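Side-chain contact in methionine gamma-lyase (Trichomonas vaginalis, PDB 1E5E), which belongs to the Cys/Met metabolism family of pyridoxal phosphate-dependent enzymes and assembles as four protein chains: residues Glu321-Leu326 against Gly370-Ser375. Residues are numbered along the deposited sequence; the frame is centred on the assembly and turned at random.
With PPJ (N-(hydroxy{3-hydroxy-2-methyl-5-[(phosphonooxy)methyl]pyridin-4-yl}methyl)norvaline), chain C.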
loop_
_atom_site.group_PDB
_atom_site.type_symbol
_atom_site.label_atom_id
_atom_site.label_comp_id
_atom_site.label_asym_id
_atom_site.label_seq_id
_atom_site.Cartn_x
_atom_site.Cartn_y
_atom_site.Cartn_z
ATOM N N GLU A 321 41.171 -8.046 -5.820
ATOM C CA GLU A 321 40.882 -9.470 -5.715
ATOM C C GLU A 321 40.542 -9.803 -4.271
ATOM O O GLU A 321 39.670 -10.634 -4.023
ATOM C CB GLU A 321 42.036 -10.332 -6.252
ATOM C CG GLU A 321 42.198 -10.148 -7.757
ATOM C CD GLU A 321 41.077 -10.776 -8.559
ATOM O OE1 GLU A 321 40.486 -11.813 -8.188
ATOM O OE2 GLU A 321 40.722 -10.277 -9.646
ATOM N N GLY A 322 41.264 -9.193 -3.323
ATOM C CA GLY A 322 40.929 -9.416 -1.920
ATOM C C GLY A 322 39.527 -8.867 -1.621
ATOM O O GLY A 322 38.805 -9.494 -0.834
ATOM N N ALA A 323 39.141 -7.702 -2.137
ATOM C CA ALA A 323 37.816 -7.163 -1.869
ATOM C C ALA A 323 36.723 -8.130 -2.341
ATOM O O ALA A 323 35.701 -8.336 -1.660
ATOM C CB ALA A 323 37.673 -5.802 -2.558
ATOM N N LYS A 324 36.846 -8.681 -3.542
ATOM C CA LYS A 324 35.855 -9.616 -4.053
ATOM C C LYS A 324 35.733 -10.860 -3.188
ATOM O O LYS A 324 34.619 -11.294 -2.862
ATOM C CB LYS A 324 36.187 -9.989 -5.495
ATOM C CG LYS A 324 36.021 -8.774 -6.416
ATOM C CD LYS A 324 35.860 -9.221 -7.860
ATOM C CE LYS A 324 37.213 -9.663 -8.439
ATOM N NZ LYS A 324 37.050 -10.498 -9.676
ATOM N N LYS A 325 36.865 -11.422 -2.779
ATOM C CA LYS A 325 36.803 -12.615 -1.946
ATOM C C LYS A 325 36.089 -12.313 -0.631
ATOM O O LYS A 325 35.423 -13.192 -0.084
ATOM C CB LYS A 325 38.153 -13.252 -1.654
ATOM N N LEU A 326 36.417 -11.185 -0.009
ATOM C CA LEU A 326 35.767 -10.885 1.269
ATOM C C LEU A 326 34.265 -10.674 1.072
ATOM O O LEU A 326 33.491 -11.236 1.814
ATOM C CB LEU A 326 36.349 -9.620 1.906
ATOM C CG LEU A 326 35.606 -9.084 3.141
ATOM C CD1 LEU A 326 35.779 -10.022 4.322
ATOM C CD2 LEU A 326 36.091 -7.668 3.451
ATOM N N GLY A 370 40.754 -1.056 -4.308
ATOM C CA GLY A 370 40.788 -1.931 -3.127
ATOM C C GLY A 370 39.760 -1.434 -2.072
ATOM O O GLY A 370 39.583 -1.987 -0.979
ATOM N N MET A 371 39.061 -0.359 -2.414
ATOM C CA MET A 371 38.139 0.278 -1.496
ATOM C C MET A 371 36.785 -0.440 -1.402
ATOM O O MET A 371 36.230 -0.884 -2.394
ATOM C CB MET A 371 37.980 1.707 -1.958
ATOM C CG MET A 371 37.138 2.591 -1.037
ATOM S SD MET A 371 37.461 4.297 -1.485
ATOM C CE MET A 371 38.966 4.711 -0.642
ATOM N N ILE A 372 36.339 -0.632 -0.173
ATOM C CA ILE A 372 35.053 -1.226 0.155
ATOM C C ILE A 372 34.215 -0.226 0.958
ATOM O O ILE A 372 34.780 0.400 1.875
ATOM C CB ILE A 372 35.272 -2.492 1.009
ATOM C CG1 ILE A 372 35.979 -3.532 0.149
ATOM C CG2 ILE A 372 33.948 -3.072 1.522
ATOM C CD1 ILE A 372 36.631 -4.692 0.864
ATOM N N ARG A 373 32.928 -0.067 0.661
ATOM C CA ARG A 373 32.087 0.847 1.456
ATOM C C ARG A 373 31.052 0.048 2.252
ATOM O O ARG A 373 30.320 -0.789 1.727
ATOM C CB ARG A 373 31.429 1.904 0.567
ATOM C CG ARG A 373 30.672 2.999 1.305
ATOM C CD ARG A 373 29.706 3.755 0.363
ATOM N NE ARG A 373 28.583 2.866 -0.004
ATOM C CZ ARG A 373 27.651 3.190 -0.921
ATOM N NH1 ARG A 373 27.701 4.351 -1.562
ATOM N NH2 ARG A 373 26.680 2.330 -1.193
ATOM N N LEU A 374 30.854 0.369 3.526
ATOM C CA LEU A 374 29.991 -0.385 4.413
ATOM C C LEU A 374 29.005 0.585 5.057
ATOM O O LEU A 374 29.503 1.619 5.494
ATOM C CB LEU A 374 30.790 -1.083 5.510
ATOM C CG LEU A 374 30.087 -1.760 6.676
ATOM C CD1 LEU A 374 29.295 -3.003 6.252
ATOM C CD2 LEU A 374 31.141 -2.130 7.740
ATOM N N SER A 375 27.754 0.162 5.208
ATOM C CA SER A 375 26.752 0.953 5.863
ATOM C C SER A 375 26.237 0.041 6.981
ATOM O O SER A 375 25.826 -1.048 6.625
ATOM C CB SER A 375 25.535 1.293 4.961
ATOM O OG SER A 375 24.724 2.235 5.683
HETATM N N1 PPJ C . 23.060 11.472 -2.801
HETATM C C2 PPJ C . 23.820 10.568 -2.148
HETATM C C6 PPJ C . 22.263 11.095 -3.840
HETATM C C2A PPJ C . 24.962 10.865 -1.385
HETATM C C3 PPJ C . 23.593 9.217 -2.483
HETATM O O3 PPJ C . 24.432 8.373 -1.944
HETATM C C4 PPJ C . 22.622 8.808 -3.402
HETATM C C4A PPJ C . 22.487 7.413 -3.670
HETATM C C5 PPJ C . 21.959 9.765 -4.172
HETATM N N PPJ C . 23.481 6.521 -3.502
HETATM C C5A PPJ C . 20.834 9.489 -5.014
HETATM O OP4 PPJ C . 19.801 9.248 -4.276
HETATM P P PPJ C . 18.751 8.277 -4.979
HETATM O OP1 PPJ C . 17.529 8.201 -3.959
HETATM O OP2 PPJ C . 19.416 6.885 -5.205
HETATM O OP3 PPJ C . 18.251 8.858 -6.374
HETATM C CA PPJ C . 23.353 5.174 -3.663
HETATM C CB PPJ C . 22.650 4.591 -4.815
HETATM C C PPJ C . 24.547 4.451 -3.361
HETATM C CG PPJ C . 23.179 4.681 -6.200
HETATM C CD PPJ C . 23.793 3.409 -6.550
HETATM O O PPJ C . 25.593 5.132 -3.057
HETATM O OXT PPJ C . 24.505 3.218 -2.932
#
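With CG1 opposite the carbonyl carbon (chi1 -66°) and the chain then extended (chi2 164°), Ile372 carries its CD1 methyl out to helix 319-328, where it meets Ala323 and Leu326, one turn apart. Ala323 comes closest: its CB lies 3.7 Å from Ile372 CD1 and 3.9 Å from Ile372 CG1, so the ethyl arm rests against the helix through both its carbons. Leu326 adds one branch, CD2, at 4.0 Å from Ile372 CD1, its side chain slanting across that of the isoleucine. No hydrogen bond joins the segments; the contact is purely apolar, small and buried. It illustrates how a helix docks on a sheet in the smaller, C-terminal part of a PLP-dependent enzyme of the aminotransferase type: strand 371-375 runs between strands 311-316 and 345-347, antiparallel to both, while Leu392 of helix 381-396 packs against Leu326. One residue further along, the strand serves the ligand pocket instead. Arg373, bent at chi3 (70°), turns the edge of its guanidinium to the carboxylate of PPJ, whose carbon lies in the guanidinium plane. Two nearly straight bonds form side by side, NH1 to PPJ O at 2.7 Å and NH2 to PPJ OXT at 2.9 Å, a paired grip that would hold the carboxylate against rotation. Asn158 OD1 takes a further hydrogen bond from Arg373 NH1, consistent with a second-shell role in setting the guanidinium.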